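Local coordinates for protein SSD1 (Saccharomyces cerevisiae S288C, PDB 7AM1) that binds mRNA untranslated regions and represses translation, as a member of the RNase II family that has lost enzymatic activity, at residues A[171-174]-A[180-183]; A[176-181]-A[761-766]; A[794-797]-A[801-804]; A[809-814]-A[894-899]. All coordinates share one frame; numbering follows the deposited sequence. Where two conformers were deposited one is given.

Contact 1 of 4, residues A[171-174]-A[180-183]; sequences KQRP and DDVE
Arg173 and Asp181 are joined by a salt bridge through one N-H and one carboxylate oxygen. NH2 of Arg173 lies 2.8 Å from OD2 of Asp181, with an N-H...O angle of 159°. The carboxylate comes in at the edge of the guanidinium, and the two planes are nearly coplanar. OD2 receives the N-H on its anti lone pair, on the side away from OD1. The methylene CD of Arg173 sits 3.4 Å from the same OD2 of Asp181. A bend at chi3 (-62°) in an otherwise extended arginine chain turns the guanidinium toward the helix. Asp181 has CG beside its own backbone N (chi1 -82°), which carries the carboxylate to the arginine. Both residues are buried, so the ion pair probably offsets two charges in the protein interior. NE of Arg173 makes a second salt bridge, with Asp762. With an alanine at Arg173, the carboxylates of Asp181 and Asp762 would probably lose the positive charge they share. Pro174 stands between the partners in sequence, at the N-cap position of helix 175-186. The arrangement is a local i to i+8 ion pair, which folds the incoming loop back onto the second turn of the helix it leads into.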
loop_
_atom_site.group_PDB
_atom_site.type_symbol
_atom_site.label_atom_id
_atom_site.label_comp_id
_atom_site.label_asym_id
_atom_site.label_seq_id
_atom_site.Cartn_x
_atom_site.Cartn_y
_atom_site.Cartn_z
ATOM N N LYS A 171 -5.932 21.982 -21.883
ATOM C CA LYS A 171 -7.161 21.201 -21.958
ATOM C C LYS A 171 -8.034 21.471 -20.742
ATOM O O LYS A 171 -7.585 21.309 -19.604
ATOM C CB LYS A 171 -6.851 19.702 -22.047
ATOM C CG LYS A 171 -8.083 18.814 -22.137
ATOM N N GLN A 172 -9.284 21.864 -20.982
ATOM C CA GLN A 172 -10.264 22.021 -19.913
ATOM C C GLN A 172 -11.041 20.716 -19.771
ATOM O O GLN A 172 -11.770 20.315 -20.684
ATOM C CB GLN A 172 -11.212 23.184 -20.193
ATOM C CG GLN A 172 -12.163 23.468 -19.037
ATOM C CD GLN A 172 -13.274 24.429 -19.405
ATOM O OE1 GLN A 172 -13.671 24.521 -20.566
ATOM N NE2 GLN A 172 -13.786 25.149 -18.416
ATOM N N ARG A 173 -10.880 20.052 -18.636
ATOM C CA ARG A 173 -11.628 18.831 -18.385
ATOM C C ARG A 173 -13.099 19.160 -18.142
ATOM O O ARG A 173 -13.413 20.185 -17.529
ATOM C CB ARG A 173 -11.059 18.099 -17.174
ATOM C CG ARG A 173 -9.672 17.515 -17.388
ATOM C CD ARG A 173 -9.058 17.092 -16.070
ATOM N NE ARG A 173 -8.893 18.247 -15.195
ATOM C CZ ARG A 173 -8.723 18.185 -13.880
ATOM N NH1 ARG A 173 -8.591 19.307 -13.190
ATOM N NH2 ARG A 173 -8.674 17.014 -13.256
ATOM N N PRO A 174 -14.024 18.307 -18.590
ATOM C CA PRO A 174 -15.437 18.525 -18.261
ATOM C C PRO A 174 -15.657 18.473 -16.756
ATOM O O PRO A 174 -14.868 17.897 -16.006
ATOM C CB PRO A 174 -16.159 17.368 -18.968
ATOM C CG PRO A 174 -15.200 16.865 -19.984
ATOM C CD PRO A 174 -13.831 17.106 -19.422
ATOM N N ASP A 180 -14.373 13.779 -10.722
ATOM C CA ASP A 180 -13.861 12.437 -10.477
ATOM C C ASP A 180 -12.365 12.458 -10.192
ATOM O O ASP A 180 -11.886 11.743 -9.306
ATOM C CB ASP A 180 -14.156 11.532 -11.674
ATOM C CG ASP A 180 -15.630 11.203 -11.816
ATOM O OD1 ASP A 180 -16.403 11.462 -10.864
ATOM O OD2 ASP A 180 -16.014 10.682 -12.887
ATOM N N ASP A 181 -11.614 13.286 -10.924
ATOM C CA ASP A 181 -10.166 13.337 -10.752
ATOM C C ASP A 181 -9.787 13.777 -9.343
ATOM O O ASP A 181 -8.859 13.223 -8.742
ATOM C CB ASP A 181 -9.549 14.285 -11.783
ATOM C CG ASP A 181 -9.349 13.632 -13.141
ATOM O OD1 ASP A 181 -9.533 12.398 -13.251
ATOM O OD2 ASP A 181 -9.020 14.362 -14.104
ATOM N N VAL A 182 -10.473 14.787 -8.803
ATOM C CA VAL A 182 -10.117 15.279 -7.476
ATOM C C VAL A 182 -10.205 14.149 -6.456
ATOM O O VAL A 182 -9.370 14.041 -5.551
ATOM C CB VAL A 182 -11.010 16.468 -7.078
ATOM C CG1 VAL A 182 -10.669 16.942 -5.668
ATOM C CG2 VAL A 182 -10.837 17.624 -8.056
ATOM N N GLU A 183 -11.210 13.282 -6.591
ATOM C CA GLU A 183 -11.334 12.152 -5.676
ATOM C C GLU A 183 -10.293 11.079 -5.969
ATOM O O GLU A 183 -9.562 10.649 -5.069
ATOM C CB GLU A 183 -12.744 11.567 -5.736
ATOM C CG GLU A 183 -13.824 12.511 -5.233
ATOM C CD GLU A 183 -15.210 11.914 -5.345
ATOM O OE1 GLU A 183 -15.456 11.150 -6.299
ATOM O OE2 GLU A 183 -16.040 12.169 -4.449
#

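Contact 2 of 4, residues A[176-181]-A[761-766]; sequences QKKNDD and GDQLPL
Lys178 reaches from helix 175-186 to Asp762 and Gln763, which lie on a short 3-10 turn after strand 755-760. The tight part of the contact is the end of the lysine. NZ of Lys178 donates a hydrogen bond to the backbone O of Asp762, 3.1 Å away. The donor stands well above the carbonyl plane, 49° out of it. The Asp762 side chain comes from the opposite direction, and its OD1 is 3.7 Å from CE of Lys178. The salt bridge between NZ of Lys178 and OD1 of Asp762 is long, at 3.9 Å. Gln763 runs past the lysine in the opposite sense. Its CG is 3.9 Å from NZ of Lys178, and its NE2 lies 4.1 Å from CG of Lys178. The lysine is extended as far as CD, then bends at chi3 (-79°), which sets the ammonium over the turn. The solvent side of the helix is looser. Gln176 is exposed there, and Lys177 is partly so. Buried Asp181 is held mainly by Arg173; NZ of Lys177 is only a weak second partner, 3.4 Å from OD1 of Asp181. The buried ammonium of Lys178 has stronger partners in Asp795 and Glu796, while Asp762 is paired mainly with Arg173. The chemistry implies that Lys178 is probably kept charged, bringing together acidic groups from separate parts of the chain.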
loop_
_atom_site.group_PDB
_atom_site.type_symbol
_atom_site.label_atom_id
_atom_site.label_comp_id
_atom_site.label_asym_id
_atom_site.label_seq_id
_atom_site.Cartn_x
_atom_site.Cartn_y
_atom_site.Cartn_z
ATOM N N GLN A 176 -17.630 16.789 -14.832
ATOM C CA GLN A 176 -17.663 15.456 -14.232
ATOM C C GLN A 176 -16.262 14.865 -14.125
ATOM O O GLN A 176 -15.914 14.241 -13.114
ATOM C CB GLN A 176 -18.572 14.541 -15.054
ATOM C CG GLN A 176 -18.758 13.139 -14.488
ATOM C CD GLN A 176 -19.345 13.144 -13.087
ATOM O OE1 GLN A 176 -18.816 12.504 -12.177
ATOM N NE2 GLN A 176 -20.446 13.869 -12.908
ATOM N N LYS A 177 -15.444 15.048 -15.161
ATOM C CA LYS A 177 -14.092 14.503 -15.141
ATOM C C LYS A 177 -13.254 15.180 -14.065
ATOM O O LYS A 177 -12.551 14.514 -13.296
ATOM C CB LYS A 177 -13.452 14.670 -16.518
ATOM C CG LYS A 177 -12.036 14.134 -16.619
ATOM C CD LYS A 177 -11.970 12.689 -16.153
ATOM C CE LYS A 177 -10.626 12.055 -16.446
ATOM N NZ LYS A 177 -10.575 10.659 -15.923
ATOM N N LYS A 178 -13.319 16.512 -14.002
ATOM C CA LYS A 178 -12.648 17.251 -12.938
ATOM C C LYS A 178 -13.088 16.744 -11.571
ATOM O O LYS A 178 -12.255 16.485 -10.696
ATOM C CB LYS A 178 -12.938 18.745 -13.100
ATOM C CG LYS A 178 -12.306 19.637 -12.052
ATOM C CD LYS A 178 -12.483 21.121 -12.397
ATOM C CE LYS A 178 -11.479 21.579 -13.447
ATOM N NZ LYS A 178 -11.418 23.064 -13.562
ATOM N N ASN A 179 -14.396 16.551 -11.385
ATOM C CA ASN A 179 -14.902 16.078 -10.100
ATOM C C ASN A 179 -14.344 14.706 -9.759
ATOM O O ASN A 179 -13.884 14.475 -8.635
ATOM C CB ASN A 179 -16.428 16.023 -10.118
ATOM C CG ASN A 179 -17.061 17.385 -10.061
ATOM O OD1 ASN A 179 -16.376 18.411 -10.001
ATOM N ND2 ASN A 179 -18.385 17.405 -10.074
ATOM N N ASP A 180 -14.373 13.779 -10.722
ATOM C CA ASP A 180 -13.861 12.437 -10.477
ATOM C C ASP A 180 -12.365 12.458 -10.192
ATOM O O ASP A 180 -11.886 11.743 -9.306
ATOM C CB ASP A 180 -14.156 11.532 -11.674
ATOM C CG ASP A 180 -15.630 11.203 -11.816
ATOM O OD1 ASP A 180 -16.403 11.462 -10.864
ATOM O OD2 ASP A 180 -16.014 10.682 -12.887
ATOM N N ASP A 181 -11.614 13.286 -10.924
ATOM C CA ASP A 181 -10.166 13.337 -10.752
ATOM C C ASP A 181 -9.787 13.777 -9.343
ATOM O O ASP A 181 -8.859 13.223 -8.742
ATOM C CB ASP A 181 -9.549 14.285 -11.783
ATOM C CG ASP A 181 -9.349 13.632 -13.141
ATOM O OD1 ASP A 181 -9.533 12.398 -13.251
ATOM O OD2 ASP A 181 -9.020 14.362 -14.104
ATOM N N GLY A 761 -3.590 22.028 -15.612
ATOM C CA GLY A 761 -3.583 23.344 -16.228
ATOM C C GLY A 761 -4.919 24.052 -16.108
ATOM O O GLY A 761 -4.971 25.273 -15.942
ATOM N N ASP A 762 -6.017 23.299 -16.189
ATOM C CA ASP A 762 -7.346 23.893 -16.127
ATOM C C ASP A 762 -7.747 24.304 -14.716
ATOM O O ASP A 762 -8.902 24.676 -14.501
ATOM C CB ASP A 762 -8.388 22.934 -16.709
ATOM C CG ASP A 762 -8.527 21.657 -15.909
ATOM O OD1 ASP A 762 -8.019 21.600 -14.769
ATOM O OD2 ASP A 762 -9.148 20.704 -16.432
ATOM N N GLN A 763 -6.839 24.219 -13.747
ATOM C CA GLN A 763 -7.079 24.769 -12.417
ATOM C C GLN A 763 -6.112 25.901 -12.104
ATOM O O GLN A 763 -6.096 26.400 -10.971
ATOM C CB GLN A 763 -7.001 23.662 -11.366
ATOM C CG GLN A 763 -8.175 22.695 -11.475
ATOM C CD GLN A 763 -8.115 21.568 -10.470
ATOM O OE1 GLN A 763 -7.069 20.946 -10.279
ATOM N NE2 GLN A 763 -9.245 21.291 -9.825
ATOM N N LEU A 764 -5.333 26.339 -13.090
ATOM C CA LEU A 764 -4.390 27.429 -12.946
ATOM C C LEU A 764 -4.822 28.628 -13.788
ATOM O O LEU A 764 -5.426 28.462 -14.853
ATOM C CB LEU A 764 -2.987 26.984 -13.378
ATOM C CG LEU A 764 -2.424 25.772 -12.633
ATOM C CD1 LEU A 764 -1.084 25.343 -13.215
ATOM C CD2 LEU A 764 -2.298 26.077 -11.145
ATOM N N PRO A 765 -4.525 29.854 -13.340
ATOM C CA PRO A 765 -4.877 31.037 -14.141
ATOM C C PRO A 765 -3.963 31.200 -15.345
ATOM O O PRO A 765 -3.011 31.987 -15.313
ATOM C CB PRO A 765 -4.713 32.195 -13.148
ATOM C CG PRO A 765 -3.644 31.704 -12.199
ATOM C CD PRO A 765 -3.884 30.216 -12.061
ATOM N N LEU A 766 -4.257 30.466 -16.413
ATOM C CA LEU A 766 -3.424 30.436 -17.603
ATOM C C LEU A 766 -4.130 31.093 -18.781
ATOM O O LEU A 766 -5.359 31.192 -18.828
ATOM C CB LEU A 766 -3.064 28.995 -17.979
ATOM C CG LEU A 766 -2.358 28.149 -16.923
ATOM C CD1 LEU A 766 -2.123 26.739 -17.452
ATOM C CD2 LEU A 766 -1.045 28.791 -16.503
#

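Contact 3 of 4, residues A[794-797]-A[801-804]; sequences ADEK and SYRN
The carboxylate of Glu796 meets the guanidinium of Arg803 at its edge, and the two planes are nearly coplanar. Tyr802 is met differently. Its ring plane is turned 60° from the carboxylate, with OE2 of Glu796 at the ring edge and OE1 placed obliquely. The turn that carries both partners is an ST turn begun by Ser801, and it leads into a 3-10 segment. Across from it, Glu796 belongs to another short 3-10 segment. The main bond is a hydrogen bond within a salt bridge. It runs from NE of Arg803 to OE1 of Glu796, at 2.7 Å, and meets the oxygen nearly end-on to its C-O bond. NH2 of Arg803 adds a weak bond to the same OE1 of Glu796, at 3.2 Å. The hydroxyl OH of Tyr802 lies 2.9 Å from OE1 of Glu796. An arginine chain bent at chi3 (-90°) lets NE face the glutamate. The other oxygen, OE2, is taken by Lys178 and Gln763, so both ends of this buried carboxylate have partners. Arg907 brings further positive charge close to Arg803, which Glu796 probably helps to offset. Ser801 packs against the glutamate backbone, its CB 3.4 Å from O of Glu796. OG of Ser801 is anti to its own N (chi1 179°), which turns it to the backbone N of Arg803, whose hydrogen bond it accepts at 3.2 Å.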
loop_
_atom_site.group_PDB
_atom_site.type_symbol
_atom_site.label_atom_id
_atom_site.label_comp_id
_atom_site.label_asym_id
_atom_site.label_seq_id
_atom_site.Cartn_x
_atom_site.Cartn_y
_atom_site.Cartn_z
ATOM N N ALA A 794 -13.309 29.443 -13.695
ATOM C CA ALA A 794 -14.682 29.827 -14.001
ATOM C C ALA A 794 -15.619 28.626 -13.987
ATOM O O ALA A 794 -16.756 28.721 -13.510
ATOM C CB ALA A 794 -14.737 30.530 -15.359
ATOM N N ASP A 795 -15.162 27.485 -14.506
ATOM C CA ASP A 795 -16.026 26.317 -14.602
ATOM C C ASP A 795 -16.303 25.665 -13.254
ATOM O O ASP A 795 -17.154 24.770 -13.191
ATOM C CB ASP A 795 -15.419 25.288 -15.562
ATOM C CG ASP A 795 -14.086 24.747 -15.080
ATOM O OD1 ASP A 795 -14.045 24.109 -14.010
ATOM O OD2 ASP A 795 -13.078 24.942 -15.787
ATOM N N GLU A 796 -15.633 26.091 -12.184
ATOM C CA GLU A 796 -15.838 25.510 -10.863
ATOM C C GLU A 796 -16.784 26.325 -9.989
ATOM O O GLU A 796 -16.995 25.963 -8.827
ATOM C CB GLU A 796 -14.491 25.340 -10.145
ATOM C CG GLU A 796 -13.634 24.227 -10.716
ATOM C CD GLU A 796 -12.333 24.021 -9.957
ATOM O OE1 GLU A 796 -12.265 24.368 -8.759
ATOM O OE2 GLU A 796 -11.375 23.502 -10.569
ATOM N N LYS A 797 -17.360 27.406 -10.513
ATOM C CA LYS A 797 -18.432 28.113 -9.822
ATOM C C LYS A 797 -19.798 27.515 -10.123
ATOM O O LYS A 797 -20.793 27.934 -9.521
ATOM C CB LYS A 797 -18.403 29.601 -10.184
ATOM C CG LYS A 797 -17.173 30.323 -9.625
ATOM C CD LYS A 797 -17.085 31.771 -10.086
ATOM C CE LYS A 797 -16.028 31.961 -11.158
ATOM N NZ LYS A 797 -15.845 33.403 -11.496
ATOM N N SER A 801 -20.011 21.608 -9.633
ATOM C CA SER A 801 -18.604 21.396 -9.337
ATOM C C SER A 801 -18.417 20.865 -7.919
ATOM O O SER A 801 -19.162 21.212 -6.996
ATOM C CB SER A 801 -17.823 22.700 -9.502
ATOM O OG SER A 801 -16.452 22.516 -9.197
ATOM N N TYR A 802 -17.397 20.015 -7.757
ATOM C CA TYR A 802 -16.993 19.557 -6.433
ATOM C C TYR A 802 -16.712 20.722 -5.494
ATOM O O TYR A 802 -16.870 20.592 -4.274
ATOM C CB TYR A 802 -15.729 18.696 -6.547
ATOM C CG TYR A 802 -14.511 19.556 -6.770
ATOM C CD1 TYR A 802 -14.221 20.056 -8.031
ATOM C CD2 TYR A 802 -13.673 19.905 -5.717
ATOM C CE1 TYR A 802 -13.127 20.873 -8.245
ATOM C CE2 TYR A 802 -12.569 20.717 -5.923
ATOM C CZ TYR A 802 -12.303 21.197 -7.188
ATOM O OH TYR A 802 -11.213 22.006 -7.403
ATOM N N ARG A 803 -16.273 21.861 -6.038
ATOM C CA ARG A 803 -15.939 23.005 -5.198
ATOM C C ARG A 803 -17.109 23.434 -4.327
ATOM O O ARG A 803 -16.906 23.908 -3.203
ATOM C CB ARG A 803 -15.496 24.184 -6.063
ATOM C CG ARG A 803 -14.752 25.261 -5.292
ATOM C CD ARG A 803 -14.269 26.369 -6.204
ATOM N NE ARG A 803 -12.936 26.062 -6.701
ATOM C CZ ARG A 803 -11.819 26.282 -6.015
ATOM N NH1 ARG A 803 -11.876 26.816 -4.802
ATOM N NH2 ARG A 803 -10.647 25.962 -6.540
ATOM N N ASN A 804 -18.336 23.279 -4.828
ATOM C CA ASN A 804 -19.506 23.729 -4.085
ATOM C C ASN A 804 -19.657 22.980 -2.769
ATOM O O ASN A 804 -20.235 23.510 -1.815
ATOM C CB ASN A 804 -20.757 23.544 -4.944
ATOM C CG ASN A 804 -21.837 24.552 -4.629
ATOM O OD1 ASN A 804 -21.575 25.751 -4.524
ATOM N ND2 ASN A 804 -23.068 24.071 -4.479
#

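Contact 4 of 4, residues A[809-814]-A[894-899]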
loop_
_atom_site.group_PDB
_atom_site.type_symbol
_atom_site.label_atom_id
_atom_site.label_comp_id
_atom_site.label_asym_id
_atom_site.label_seq_id
_atom_site.Cartn_x
_atom_site.Cartn_y
_atom_site.Cartn_z
ATOM N N LYS A 809 -13.219 26.473 2.528
ATOM C CA LYS A 809 -13.132 27.263 1.306
ATOM C C LYS A 809 -12.090 28.378 1.348
ATOM O O LYS A 809 -11.718 28.888 0.286
ATOM C CB LYS A 809 -14.491 27.906 0.994
ATOM C CG LYS A 809 -15.602 26.924 0.641
ATOM C CD LYS A 809 -16.731 27.626 -0.099
ATOM C CE LYS A 809 -17.783 26.635 -0.580
ATOM N NZ LYS A 809 -18.530 26.066 0.570
ATOM N N PHE A 810 -11.564 28.739 2.514
ATOM C CA PHE A 810 -10.749 29.945 2.601
ATOM C C PHE A 810 -9.303 29.666 2.213
ATOM O O PHE A 810 -8.692 28.700 2.684
ATOM C CB PHE A 810 -10.791 30.529 4.014
ATOM C CG PHE A 810 -9.793 31.631 4.227
ATOM C CD1 PHE A 810 -9.960 32.859 3.609
ATOM C CD2 PHE A 810 -8.679 31.429 5.019
ATOM C CE1 PHE A 810 -9.040 33.870 3.785
ATOM C CE2 PHE A 810 -7.752 32.434 5.200
ATOM C CZ PHE A 810 -7.931 33.656 4.582
ATOM N N ARG A 811 -8.768 30.506 1.323
ATOM C CA ARG A 811 -7.368 30.461 0.923
ATOM C C ARG A 811 -6.767 31.852 1.046
ATOM O O ARG A 811 -7.304 32.816 0.490
ATOM C CB ARG A 811 -7.192 29.964 -0.518
ATOM C CG ARG A 811 -7.252 28.457 -0.695
ATOM C CD ARG A 811 -8.664 27.983 -0.945
ATOM N NE ARG A 811 -8.674 26.727 -1.685
ATOM C CZ ARG A 811 -9.775 26.108 -2.095
ATOM N NH1 ARG A 811 -10.967 26.629 -1.833
ATOM N NH2 ARG A 811 -9.680 24.967 -2.766
ATOM N N SER A 812 -5.654 31.948 1.761
ATOM C CA SER A 812 -4.887 33.183 1.844
ATOM C C SER A 812 -4.091 33.400 0.556
ATOM O O SER A 812 -4.021 32.532 -0.317
ATOM C CB SER A 812 -3.924 33.142 3.026
ATOM O OG SER A 812 -2.844 32.272 2.733
ATOM N N THR A 813 -3.502 34.586 0.424
ATOM C CA THR A 813 -2.632 34.828 -0.714
ATOM C C THR A 813 -1.334 34.031 -0.553
ATOM O O THR A 813 -0.933 33.666 0.557
ATOM C CB THR A 813 -2.269 36.306 -0.833
ATOM O OG1 THR A 813 -1.422 36.657 0.270
ATOM C CG2 THR A 813 -3.513 37.192 -0.834
ATOM N N ALA A 814 -0.657 33.788 -1.680
ATOM C CA ALA A 814 0.613 33.068 -1.643
ATOM C C ALA A 814 1.637 33.784 -0.770
ATOM O O ALA A 814 2.414 33.141 -0.051
ATOM C CB ALA A 814 1.161 32.889 -3.061
ATOM N N ARG A 894 -2.970 21.448 -0.503
ATOM C CA ARG A 894 -4.194 21.506 0.272
ATOM C C ARG A 894 -4.859 20.138 0.323
ATOM O O ARG A 894 -4.687 19.309 -0.571
ATOM C CB ARG A 894 -5.182 22.500 -0.331
ATOM C CG ARG A 894 -5.513 23.643 0.551
ATOM C CD ARG A 894 -6.395 24.598 -0.215
ATOM N NE ARG A 894 -7.746 24.076 -0.372
ATOM C CZ ARG A 894 -8.765 24.381 0.427
ATOM N NH1 ARG A 894 -9.958 23.854 0.197
ATOM N NH2 ARG A 894 -8.597 25.211 1.450
ATOM N N ALA A 895 -5.661 19.936 1.368
ATOM C CA ALA A 895 -6.609 18.829 1.466
ATOM C C ALA A 895 -8.024 19.408 1.417
ATOM O O ALA A 895 -8.440 20.115 2.342
ATOM C CB ALA A 895 -6.389 18.022 2.746
ATOM N N GLU A 896 -8.756 19.120 0.334
ATOM C CA GLU A 896 -10.138 19.573 0.197
ATOM C C GLU A 896 -11.022 18.724 1.105
ATOM O O GLU A 896 -11.051 17.496 0.971
ATOM C CB GLU A 896 -10.641 19.437 -1.241
ATOM C CG GLU A 896 -9.697 19.871 -2.341
ATOM C CD GLU A 896 -9.543 21.366 -2.450
ATOM O OE1 GLU A 896 -10.239 22.099 -1.717
ATOM O OE2 GLU A 896 -8.718 21.805 -3.278
ATOM N N VAL A 897 -11.735 19.361 2.025
ATOM C CA VAL A 897 -12.601 18.653 2.961
ATOM C C VAL A 897 -14.031 18.717 2.447
ATOM O O VAL A 897 -14.478 19.758 1.947
ATOM C CB VAL A 897 -12.495 19.267 4.370
ATOM C CG1 VAL A 897 -13.488 18.612 5.317
ATOM C CG2 VAL A 897 -11.071 19.134 4.890
ATOM N N GLY A 898 -14.760 17.608 2.586
ATOM C CA GLY A 898 -16.135 17.544 2.124
ATOM C C GLY A 898 -16.662 16.148 1.849
ATOM O O GLY A 898 -17.833 15.866 2.122
ATOM N N MET A 899 -15.827 15.278 1.280
ATOM C CA MET A 899 -16.204 13.903 0.982
ATOM C C MET A 899 -15.901 12.983 2.164
ATOM O O MET A 899 -15.263 13.374 3.144
ATOM C CB MET A 899 -15.469 13.410 -0.269
ATOM C CG MET A 899 -15.575 14.374 -1.433
ATOM S SD MET A 899 -17.223 14.435 -2.152
ATOM C CE MET A 899 -16.975 15.732 -3.363
#
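A salt-bridge network of Arg811, Arg894 and Glu896 joins the loop ahead of helix 814-827 to the end of strand 888-896. Arg811 was modelled in two conformers; its stack and bonds are those of one of them, and to that extent doubtful. In that conformer the two guanidinium groups are stacked, with centres 3.2 Å apart and planes at 27°. NE of Arg811 sits over the centre of the Arg894 group, and the NE atoms of Arg811 and Arg894 are 3.1 Å apart. These are like charges, brought together around one carboxylate. NH2 of Arg811 makes a salt bridge to OE1 of Glu896, at 3.1 Å. A bend at chi2 (90°) swings Arg811 back along its own loop, where its NH1 donates to O of Lys809 at 3.2 Å. The strand belongs to a five-stranded antiparallel sheet of the C-terminal part, between strands 732-741 and 903-908, consistent with the OB fold of RNase II relatives. The Arg894-Glu896 pair does not depend on Arg811. NH1 of Arg894 donates to OE1 of Glu896 at 2.6 Å, almost straight at 174°. That oxygen lies in the guanidinium plane of Arg894, but the donor stands above the carboxylate plane. With a leucine in place of Arg894, Glu896 would probably lose a strong ion pair and the Arg811 guanidinium its stacking partner. Arg894 also donates to the backbone oxygens of Asn808 and Gly730. OE2 of Glu896 is hydrogen-bonded to Thr905.

Overall arrangement
From the N terminus, contact 1 comes first and closes a short loop from 171-174 onto helix 175-186. Contact 2 starts on the same helix, shares Asp180 and Asp181 with contact 1, and closes the longest loop, running to 761-766. The two loops overlap, and neither nests in the other. Contacts 3 and 4 come in series after contact 2. Contacts 1 and 2 hold helix 175-186 to its incoming loop and to the loop after strand 755-760; their centres are about 4 Å apart. Contact 3 folds the 794-804 loop, which meets the helix through Lys178 and Asp795. Contact 4 ties the loop before helix 814-827 to strand 888-896, its centre about 17 Å from that of contact 1.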